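Side-chain contacts in oligopeptide ABC transporter, periplasmic oligopeptide-binding protein, putative (PDB 5IPW), which probably binds oligopeptides in the periplasm and delivers them to an ABC transporter for uptake: residues K211-E214 and G215-N218; V50-V53 and E54-Q58; E103-N107 and G108-I112; E280-N284 and D285-L289. All coordinates share one frame; numbering follows the deposited sequence.

Contact 1: residues K211-E214 and G215-N218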
loop_
_atom_site.group_PDB
_atom_site.type_symbol
_atom_site.label_atom_id
_atom_site.label_comp_id
_atom_site.label_asym_id
_atom_site.label_seq_id
_atom_site.Cartn_x
_atom_site.Cartn_y
_atom_site.Cartn_z
ATOM N N LYS A 211 -2.744 -23.941 -31.255
ATOM C CA LYS A 211 -2.964 -24.111 -29.809
ATOM C C LYS A 211 -4.118 -23.274 -29.268
ATOM O O LYS A 211 -4.575 -23.502 -28.137
ATOM C CB LYS A 211 -1.690 -23.780 -29.033
ATOM C CG LYS A 211 -0.763 -24.967 -28.864
ATOM C CD LYS A 211 0.694 -24.543 -28.929
ATOM C CE LYS A 211 1.600 -25.700 -28.552
ATOM N NZ LYS A 211 3.031 -25.335 -28.702
ATOM N N MET A 212 -4.574 -22.301 -30.052
ATOM C CA MET A 212 -5.805 -21.593 -29.725
ATOM C C MET A 212 -6.976 -22.554 -29.787
ATOM O O MET A 212 -6.973 -23.516 -30.558
ATOM C CB MET A 212 -6.056 -20.454 -30.697
ATOM C CG MET A 212 -5.165 -19.256 -30.481
ATOM S SD MET A 212 -4.929 -18.435 -32.049
ATOM C CE MET A 212 -4.872 -16.738 -31.564
ATOM N N VAL A 213 -7.975 -22.284 -28.969
ATOM C CA VAL A 213 -9.174 -23.098 -28.943
ATOM C C VAL A 213 -10.316 -22.145 -29.275
ATOM O O VAL A 213 -10.333 -20.992 -28.828
ATOM C CB VAL A 213 -9.333 -23.903 -27.617
ATOM C CG1 VAL A 213 -8.711 -23.179 -26.429
ATOM C CG2 VAL A 213 -10.790 -24.308 -27.371
ATOM N N GLU A 214 -11.229 -22.615 -30.118
ATOM C CA GLU A 214 -12.292 -21.768 -30.648
ATOM C C GLU A 214 -13.390 -21.600 -29.610
ATOM O O GLU A 214 -13.653 -22.513 -28.817
ATOM C CB GLU A 214 -12.855 -22.362 -31.938
ATOM C CG GLU A 214 -11.804 -22.548 -33.026
ATOM C CD GLU A 214 -12.382 -23.045 -34.337
ATOM O OE1 GLU A 214 -13.530 -23.540 -34.343
ATOM O OE2 GLU A 214 -11.681 -22.944 -35.367
ATOM N N GLY A 215 -14.005 -20.419 -29.608
ATOM C CA GLY A 215 -15.032 -20.071 -28.627
ATOM C C GLY A 215 -14.467 -19.606 -27.294
ATOM O O GLY A 215 -15.222 -19.325 -26.361
ATOM N N VAL A 216 -13.137 -19.527 -27.207
ATOM C CA VAL A 216 -12.447 -19.061 -25.999
ATOM C C VAL A 216 -11.319 -18.073 -26.330
ATOM O O VAL A 216 -11.283 -16.982 -25.766
ATOM C CB VAL A 216 -11.907 -20.235 -25.145
ATOM C CG1 VAL A 216 -11.077 -21.183 -25.976
ATOM C CG2 VAL A 216 -11.084 -19.728 -23.967
ATOM N N HIS A 217 -10.409 -18.449 -27.232
ATOM C CA HIS A 217 -9.275 -17.596 -27.603
ATOM C C HIS A 217 -9.522 -17.014 -28.992
ATOM O O HIS A 217 -9.338 -17.699 -30.001
ATOM C CB HIS A 217 -7.952 -18.380 -27.596
ATOM C CG HIS A 217 -7.622 -19.012 -26.279
ATOM N ND1 HIS A 217 -7.276 -20.341 -26.158
ATOM C CD2 HIS A 217 -7.596 -18.504 -25.024
ATOM C CE1 HIS A 217 -7.052 -20.623 -24.888
ATOM N NE2 HIS A 217 -7.243 -19.527 -24.179
ATOM N N ASN A 218 -9.943 -15.752 -29.036
ATOM C CA ASN A 218 -10.241 -15.079 -30.305
ATOM C C ASN A 218 -8.997 -14.522 -30.970
ATOM O O ASN A 218 -8.893 -14.518 -32.191
ATOM C CB ASN A 218 -11.277 -13.965 -30.111
ATOM C CG ASN A 218 -12.705 -14.479 -30.216
ATOM O OD1 ASN A 218 -13.140 -14.897 -31.289
ATOM N ND2 ASN A 218 -13.438 -14.455 -29.103
#
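The His-217 ring meets Val-213 and Met-212 across this turn, while its own neighbour Val-216 covers part of one face. Val-216 CG2 stands 3.8 Å above the ring plane, offset toward the rim. Val-213 CG1 comes up obliquely by ND1 and CE1, lying 3.4 Å from His-217 CE1. The CA of Met-212 is also set obliquely to the ring, 4.1 Å from His-217 ND1. The Met-212 side chain passes His-217 at a slant, its CG 4.1 Å from His-217 CB. His-217 CG is turned away from its own carbonyl carbon (chi1 -58°), and this carries ND1 back to the backbone of Val-213. There Val-213 N gives ND1 a weak hydrogen bond of 3.5 Å. The turn itself is closed by His-217 N, which donates to Val-213 O over 3.0 Å and almost in line with the C=O bond. This bond spans five residues, which makes an alpha-turn. Gly-215 lies within it at a positive phi. Leu-223 of helix 220-227 touches both Met-212 and His-217. Asp-226 of the same helix holds NE2 by a hydrogen bond, whereas Val-213 N reaches ND1 only weakly. Taken together, the two bonds are consistent with ND1 as acceptor and NE2 carrying the proton toward Asp-226, whose carboxylate is likely to polarise the ring.

Contact 2: residues V50-V53 and E54-Q58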
loop_
_atom_site.group_PDB
_atom_site.type_symbol
_atom_site.label_atom_id
_atom_site.label_comp_id
_atom_site.label_asym_id
_atom_site.label_seq_id
_atom_site.Cartn_x
_atom_site.Cartn_y
_atom_site.Cartn_z
ATOM N N VAL A 50 15.393 -16.453 6.016
ATOM C CA VAL A 50 14.267 -15.758 6.609
ATOM C C VAL A 50 14.242 -15.988 8.101
ATOM O O VAL A 50 14.298 -17.118 8.553
ATOM C CB VAL A 50 12.969 -16.241 5.965
ATOM C CG1 VAL A 50 11.745 -15.619 6.638
ATOM C CG2 VAL A 50 13.006 -15.892 4.494
ATOM N N GLN A 51 14.182 -14.905 8.866
ATOM C CA GLN A 51 14.054 -15.028 10.304
ATOM C C GLN A 51 12.578 -14.987 10.683
ATOM O O GLN A 51 11.867 -14.047 10.329
ATOM C CB GLN A 51 14.811 -13.934 11.033
ATOM C CG GLN A 51 14.834 -14.145 12.534
ATOM C CD GLN A 51 15.483 -12.986 13.241
ATOM O OE1 GLN A 51 16.635 -12.639 12.946
ATOM N NE2 GLN A 51 14.752 -12.359 14.166
ATOM N N PRO A 52 12.115 -16.014 11.398
ATOM C CA PRO A 52 10.727 -16.067 11.787
ATOM C C PRO A 52 10.247 -14.853 12.556
ATOM O O PRO A 52 11.004 -14.252 13.306
ATOM C CB PRO A 52 10.665 -17.287 12.695
ATOM C CG PRO A 52 11.736 -18.176 12.198
ATOM C CD PRO A 52 12.810 -17.286 11.649
ATOM N N VAL A 53 8.975 -14.521 12.371
ATOM C CA VAL A 53 8.331 -13.489 13.157
ATOM C C VAL A 53 8.333 -13.859 14.631
ATOM O O VAL A 53 8.464 -12.993 15.480
ATOM C CB VAL A 53 6.881 -13.248 12.687
ATOM C CG1 VAL A 53 6.090 -12.458 13.717
ATOM C CG2 VAL A 53 6.882 -12.526 11.352
ATOM N N GLU A 54 8.188 -15.144 14.927
ATOM C CA GLU A 54 7.925 -15.581 16.287
ATOM C C GLU A 54 8.870 -16.685 16.706
ATOM O O GLU A 54 9.490 -16.614 17.763
ATOM C CB GLU A 54 6.483 -16.073 16.367
ATOM C CG GLU A 54 5.923 -16.231 17.763
ATOM C CD GLU A 54 4.537 -16.846 17.745
ATOM O OE1 GLU A 54 4.219 -17.618 18.681
ATOM O OE2 GLU A 54 3.775 -16.569 16.789
ATOM N N LYS A 55 8.956 -17.725 15.891
ATOM C CA LYS A 55 9.840 -18.823 16.183
ATOM C C LYS A 55 10.021 -19.699 14.968
ATOM O O LYS A 55 9.297 -19.573 13.985
ATOM C CB LYS A 55 9.295 -19.652 17.343
ATOM C CG LYS A 55 7.929 -20.260 17.084
ATOM C CD LYS A 55 7.333 -20.864 18.351
ATOM C CE LYS A 55 7.961 -22.206 18.665
ATOM N NZ LYS A 55 7.372 -22.814 19.884
ATOM N N VAL A 56 10.992 -20.596 15.052
ATOM C CA VAL A 56 11.254 -21.527 13.975
ATOM C C VAL A 56 10.049 -22.452 13.857
ATOM O O VAL A 56 9.580 -22.991 14.851
ATOM C CB VAL A 56 12.555 -22.318 14.221
ATOM C CG1 VAL A 56 12.766 -23.393 13.155
ATOM C CG2 VAL A 56 13.746 -21.366 14.230
ATOM N N GLY A 57 9.557 -22.624 12.639
ATOM C CA GLY A 57 8.299 -23.332 12.403
ATOM C C GLY A 57 8.429 -24.818 12.143
ATOM O O GLY A 57 9.526 -25.355 12.091
ATOM N N GLN A 58 7.283 -25.474 11.984
ATOM C CA GLN A 58 7.196 -26.907 11.703
ATOM C C GLN A 58 6.487 -27.099 10.385
ATOM O O GLN A 58 5.602 -26.317 10.025
ATOM C CB GLN A 58 6.410 -27.629 12.789
ATOM C CG GLN A 58 7.084 -27.616 14.143
ATOM C CD GLN A 58 6.192 -28.165 15.239
ATOM O OE1 GLN A 58 5.188 -27.555 15.598
ATOM N NE2 GLN A 58 6.558 -29.323 15.781
#
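Pro-52 lays the CB and CG side of its ring against the peptide carbonyl of Lys-55. Its CB is 3.4 Å from Lys-55 C. This is apolar contact with a backbone group, and the lysine side chain starts out away from Pro-52. Farther along, Pro-52 CG reaches Val-56 CG2 at 4.3 Å. That is the one apolar meeting of side chains here, and it is a loose one. The CA atoms of Pro-52 and Lys-55 are 5.3 Å apart, so Val-53 and Glu-54 form the corner of a tight beta turn. No hydrogen bond joins the two halves of the turn. Val-53 sits at the bend with CG1 anti to its backbone N (chi1 165°), which sets this methyl 3.6 Å from Glu-54 N. Glu-54 touches Val-53 mainly through its CB, 3.4 Å from Val-53 C. The rest of its chain runs out extended to a salt bridge between OE1 and Arg-606. Three backbone N-H groups find acceptors outside: Glu-54 N and Lys-55 N both donate to Asn-607 OD1, and Val-53 N donates to Gln-628 OE1. Asn-607 and Gln-628 probably help to hold the turn, which has no hydrogen bond of its own. The turn lies beyond strand 48-51, which runs between strands 2-4 and 263-265 in a three-stranded mixed sheet. It sends the chain into the loop that leads on to strand 62-67.

Contact 3: residues E103-N107 and G108-I112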
loop_
_atom_site.group_PDB
_atom_site.type_symbol
_atom_site.label_atom_id
_atom_site.label_comp_id
_atom_site.label_asym_id
_atom_site.label_seq_id
_atom_site.Cartn_x
_atom_site.Cartn_y
_atom_site.Cartn_z
ATOM N N GLU A 103 22.250 -2.517 -6.634
ATOM C CA GLU A 103 23.251 -1.499 -6.830
ATOM C C GLU A 103 22.600 -0.360 -7.588
ATOM O O GLU A 103 21.986 -0.585 -8.630
ATOM C CB GLU A 103 24.386 -2.108 -7.642
ATOM C CG GLU A 103 25.771 -1.730 -7.176
ATOM C CD GLU A 103 26.848 -2.485 -7.929
ATOM O OE1 GLU A 103 26.589 -3.627 -8.372
ATOM O OE2 GLU A 103 27.956 -1.929 -8.080
ATOM N N VAL A 104 22.706 0.849 -7.048
ATOM C CA VAL A 104 22.164 2.041 -7.696
ATOM C C VAL A 104 23.328 2.880 -8.211
ATOM O O VAL A 104 24.146 3.353 -7.417
ATOM C CB VAL A 104 21.336 2.892 -6.718
ATOM C CG1 VAL A 104 20.563 3.958 -7.482
ATOM C CG2 VAL A 104 20.394 2.016 -5.904
ATOM N N LEU A 105 23.400 3.065 -9.531
ATOM C CA LEU A 105 24.537 3.750 -10.155
ATOM C C LEU A 105 24.102 4.916 -11.033
ATOM O O LEU A 105 22.912 5.087 -11.310
ATOM C CB LEU A 105 25.374 2.763 -10.977
ATOM C CG LEU A 105 25.875 1.512 -10.255
ATOM C CD1 LEU A 105 26.601 0.589 -11.221
ATOM C CD2 LEU A 105 26.783 1.878 -9.090
ATOM N N GLU A 106 25.087 5.713 -11.457
ATOM C CA GLU A 106 24.867 6.887 -12.308
ATOM C C GLU A 106 23.742 7.756 -11.757
ATOM O O GLU A 106 22.825 8.147 -12.479
ATOM C CB GLU A 106 24.582 6.462 -13.756
ATOM C CG GLU A 106 25.779 5.825 -14.460
ATOM C CD GLU A 106 25.448 5.278 -15.844
ATOM O OE1 GLU A 106 24.598 5.868 -16.556
ATOM O OE2 GLU A 106 26.049 4.249 -16.224
ATOM N N ASN A 107 23.827 8.036 -10.459
ATOM C CA ASN A 107 22.804 8.789 -9.743
ATOM C C ASN A 107 21.381 8.358 -10.114
ATOM O O ASN A 107 20.615 9.126 -10.690
ATOM C CB ASN A 107 22.996 10.295 -9.976
ATOM C CG ASN A 107 22.096 11.146 -9.088
ATOM O OD1 ASN A 107 21.895 10.836 -7.910
ATOM N ND2 ASN A 107 21.547 12.221 -9.651
ATOM N N GLY A 108 21.047 7.111 -9.801
ATOM C CA GLY A 108 19.697 6.591 -10.027
ATOM C C GLY A 108 19.270 6.512 -11.481
ATOM O O GLY A 108 18.078 6.517 -11.784
ATOM N N ARG A 109 20.239 6.447 -12.384
ATOM C CA ARG A 109 19.941 6.268 -13.795
ATOM C C ARG A 109 19.884 4.771 -14.080
ATOM O O ARG A 109 18.983 4.301 -14.776
ATOM C CB ARG A 109 20.995 6.969 -14.664
ATOM C CG ARG A 109 20.688 6.987 -16.158
ATOM C CD ARG A 109 21.710 7.789 -16.965
ATOM N NE ARG A 109 21.410 9.229 -17.009
ATOM C CZ ARG A 109 21.885 10.155 -16.170
ATOM N NH1 ARG A 109 22.711 9.835 -15.174
ATOM N NH2 ARG A 109 21.526 11.426 -16.329
ATOM N N VAL A 110 20.841 4.027 -13.526
ATOM C CA VAL A 110 20.885 2.583 -13.711
ATOM C C VAL A 110 20.803 1.837 -12.375
ATOM O O VAL A 110 21.292 2.313 -11.340
ATOM C CB VAL A 110 22.127 2.112 -14.523
ATOM C CG1 VAL A 110 22.693 3.243 -15.368
ATOM C CG2 VAL A 110 23.216 1.541 -13.630
ATOM N N TYR A 111 20.179 0.662 -12.428
ATOM C CA TYR A 111 20.077 -0.242 -11.285
ATOM C C TYR A 111 20.522 -1.630 -11.709
ATOM O O TYR A 111 20.080 -2.135 -12.739
ATOM C CB TYR A 111 18.639 -0.304 -10.782
ATOM C CG TYR A 111 18.095 1.027 -10.325
ATOM C CD1 TYR A 111 17.456 1.882 -11.215
ATOM C CD2 TYR A 111 18.228 1.436 -9.001
ATOM C CE1 TYR A 111 16.956 3.104 -10.800
ATOM C CE2 TYR A 111 17.730 2.656 -8.575
ATOM C CZ TYR A 111 17.096 3.488 -9.478
ATOM O OH TYR A 111 16.597 4.699 -9.059
ATOM N N ILE A 112 21.413 -2.227 -10.923
ATOM C CA ILE A 112 21.831 -3.609 -11.131
ATOM C C ILE A 112 21.251 -4.459 -10.010
ATOM O O ILE A 112 21.380 -4.111 -8.839
ATOM C CB ILE A 112 23.371 -3.757 -11.136
ATOM C CG1 ILE A 112 23.954 -3.394 -12.505
ATOM C CG2 ILE A 112 23.789 -5.191 -10.824
ATOM C CD1 ILE A 112 23.822 -1.941 -12.891
#
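Strands 103-105 and 110-112 run antiparallel, 158° between their directions, and the hairpin ends in a classic beta bulge where Arg-109 and Val-110 both face Leu-105. Leu-105 O takes both backbone N-H groups, each at 3.2 Å. Arg-109 N comes nearly end-on to this carbonyl, while Val-110 N lies well above its plane. Glu-106, Asn-107 and Gly-108 all have positive phi and carry the chain round. On one face Val-104 and Tyr-111 run alongside each other in the same direction. Tyr-111 CG lies anti to its own carbonyl carbon (chi1 -60°), a setting that leaves the ring beside Val-104. Val-104 CG1 comes up obliquely to this ring, and Val-104 CG2 lies 3.8 Å from Tyr-111 CD2. The ring also meets Phe-178, and its OH is hydrogen-bonded to Tyr-175 O. With an alanine in place of Tyr-111, the Val-104 methyls would probably lose their ring neighbour and Tyr-175 O its hydroxyl partner. On the other face Leu-105 CB packs on Val-110 CG2 at 3.6 Å. Glu-106 CD lies 3.5 Å from Val-110 CG1. The Glu-106 carboxylate and Arg-109 guanidinium planes are 27° apart. Glu-106 OE1 and Arg-109 NH1 are 4.6 Å apart, so their opposite charges probably attract without direct contact. The chemistry combines apolar pairs on both faces, an opposite-charge pair at the turn and Glu-103 held by His-114 at the other end.

Contact 4: residues E280-N284 and D285-L289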
loop_
_atom_site.group_PDB
_atom_site.type_symbol
_atom_site.label_atom_id
_atom_site.label_comp_id
_atom_site.label_asym_id
_atom_site.label_seq_id
_atom_site.Cartn_x
_atom_site.Cartn_y
_atom_site.Cartn_z
ATOM N N GLU A 280 -12.130 -21.890 0.262
ATOM C CA GLU A 280 -13.494 -22.281 -0.059
ATOM C C GLU A 280 -14.233 -21.118 -0.711
ATOM O O GLU A 280 -14.192 -19.988 -0.208
ATOM C CB GLU A 280 -14.238 -22.723 1.195
ATOM C CG GLU A 280 -15.576 -23.384 0.889
ATOM C CD GLU A 280 -16.222 -24.040 2.094
ATOM O OE1 GLU A 280 -15.529 -24.328 3.098
ATOM O OE2 GLU A 280 -17.440 -24.276 2.022
ATOM N N TYR A 281 -14.900 -21.385 -1.835
ATOM C CA TYR A 281 -15.780 -20.383 -2.425
ATOM C C TYR A 281 -16.936 -20.109 -1.452
ATOM O O TYR A 281 -17.530 -21.030 -0.896
ATOM C CB TYR A 281 -16.336 -20.802 -3.801
ATOM C CG TYR A 281 -17.364 -19.804 -4.319
ATOM C CD1 TYR A 281 -16.972 -18.683 -5.043
ATOM C CD2 TYR A 281 -18.724 -19.957 -4.031
ATOM C CE1 TYR A 281 -17.900 -17.753 -5.492
ATOM C CE2 TYR A 281 -19.662 -19.034 -4.471
ATOM C CZ TYR A 281 -19.248 -17.933 -5.200
ATOM O OH TYR A 281 -20.183 -17.015 -5.635
ATOM N N VAL A 282 -17.233 -18.836 -1.245
ATOM C CA VAL A 282 -18.337 -18.441 -0.399
ATOM C C VAL A 282 -19.168 -17.378 -1.106
ATOM O O VAL A 282 -18.658 -16.616 -1.931
ATOM C CB VAL A 282 -17.866 -17.919 0.977
ATOM C CG1 VAL A 282 -17.219 -19.038 1.777
ATOM C CG2 VAL A 282 -16.921 -16.733 0.830
ATOM N N LYS A 283 -20.447 -17.321 -0.752
ATOM C CA LYS A 283 -21.412 -16.518 -1.484
ATOM C C LYS A 283 -21.428 -15.049 -1.061
ATOM O O LYS A 283 -21.782 -14.190 -1.864
ATOM C CB LYS A 283 -22.804 -17.128 -1.323
ATOM C CG LYS A 283 -23.756 -16.808 -2.464
ATOM C CD LYS A 283 -25.065 -17.575 -2.341
ATOM C CE LYS A 283 -24.877 -19.071 -2.558
ATOM N NZ LYS A 283 -26.183 -19.774 -2.706
ATOM N N ASN A 284 -21.042 -14.758 0.182
ATOM C CA ASN A 284 -21.207 -13.407 0.746
ATOM C C ASN A 284 -20.404 -13.184 2.023
ATOM O O ASN A 284 -19.911 -14.134 2.627
ATOM C CB ASN A 284 -22.693 -13.144 1.047
ATOM C CG ASN A 284 -23.292 -14.187 1.991
ATOM O OD1 ASN A 284 -22.947 -14.242 3.171
ATOM N ND2 ASN A 284 -24.183 -15.024 1.470
ATOM N N ASP A 285 -20.316 -11.924 2.442
ATOM C CA ASP A 285 -19.662 -11.548 3.701
ATOM C C ASP A 285 -20.143 -12.333 4.912
ATOM O O ASP A 285 -19.357 -12.604 5.824
ATOM C CB ASP A 285 -19.879 -10.064 4.001
ATOM C CG ASP A 285 -19.029 -9.157 3.136
ATOM O OD1 ASP A 285 -18.044 -9.639 2.527
ATOM O OD2 ASP A 285 -19.348 -7.950 3.080
ATOM N N GLU A 286 -21.430 -12.683 4.926
ATOM C CA GLU A 286 -22.048 -13.302 6.095
ATOM C C GLU A 286 -21.605 -14.747 6.291
ATOM O O GLU A 286 -21.437 -15.188 7.419
ATOM C CB GLU A 286 -23.584 -13.200 6.033
ATOM C CG GLU A 286 -24.124 -11.791 6.277
ATOM C CD GLU A 286 -23.944 -10.849 5.097
ATOM O OE1 GLU A 286 -23.980 -11.314 3.935
ATOM O OE2 GLU A 286 -23.772 -9.634 5.335
ATOM N N VAL A 287 -21.401 -15.480 5.208
ATOM C CA VAL A 287 -20.787 -16.811 5.311
ATOM C C VAL A 287 -19.337 -16.691 5.833
ATOM O O VAL A 287 -18.855 -17.556 6.564
ATOM C CB VAL A 287 -20.791 -17.555 3.959
ATOM C CG1 VAL A 287 -20.171 -18.943 4.095
ATOM C CG2 VAL A 287 -22.209 -17.679 3.421
ATOM N N ILE A 288 -18.655 -15.610 5.465
ATOM C CA ILE A 288 -17.283 -15.374 5.915
ATOM C C ILE A 288 -17.236 -15.185 7.431
ATOM O O ILE A 288 -16.386 -15.755 8.120
ATOM C CB ILE A 288 -16.656 -14.146 5.208
ATOM C CG1 ILE A 288 -16.455 -14.443 3.717
ATOM C CG2 ILE A 288 -15.322 -13.769 5.844
ATOM C CD1 ILE A 288 -16.136 -13.225 2.873
ATOM N N LEU A 289 -18.160 -14.386 7.945
ATOM C CA LEU A 289 -18.156 -14.054 9.355
ATOM C C LEU A 289 -18.512 -15.263 10.218
ATOM O O LEU A 289 -17.924 -15.468 11.273
ATOM C CB LEU A 289 -19.105 -12.892 9.617
ATOM C CG LEU A 289 -19.008 -12.188 10.970
ATOM C CD1 LEU A 289 -17.583 -12.084 11.497
ATOM C CD2 LEU A 289 -19.628 -10.803 10.855
#
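Asp-285 opens the helix directly after Asn-284. Its carboxylate OD1 makes a salt bridge with Lys-68. Glu-286 comes next, and its N makes a weak bond to Asn-284 OD1. Its side chain bends at chi2 (75°), so that OE1 comes near the Asn-284 amide without hydrogen-bonding to OD1. The amide and carboxylate planes are 36° apart. Val-287 N gives OD1 the straighter bond, 2.8 Å long, from a position tilted out of the amide plane. Asn-284 can accept both because its CG stands between its own N and carbonyl carbon (chi1 57°), which swings OD1 over the helix end. A leucine in place of Asn-284 would probably leave the N-H groups of Glu-286 and Val-287 without this acceptor. Val-287 CG1 also packs on Val-282 CG1 at 3.8 Å. Ile-288 runs roughly perpendicular to Val-282, its CG1 3.7 Å from Val-282 CG2, and its N bonds weakly to Asn-284 O. Val-282 and Ile-288 both touch Val-66 of strand 62-67. This is a strand-to-helix connection with an asparagine N-cap, joining strand 276-281 to helix 285-293.

How the contacts relate
From the N terminus the order is contact 2, contact 3, contact 1, contact 4. Each is one continuous stretch that closes only its own turn, so none nests in or crosses another. Contact 2 turns the chain out of strand 48-51, and contact 3 closes the hairpin of strands 94-105 and 110-115. Contact 1 lies in the loop between helices 205-209 and 220-227. Contact 4 leads from strand 276-281 into helix 285-293. No two of them touch. Contacts 3 and 4 lie on opposite sides of the chain's centre, their own centres about 47 Å apart. Contacts 2 and 4 are closer, about 31 Å between centres.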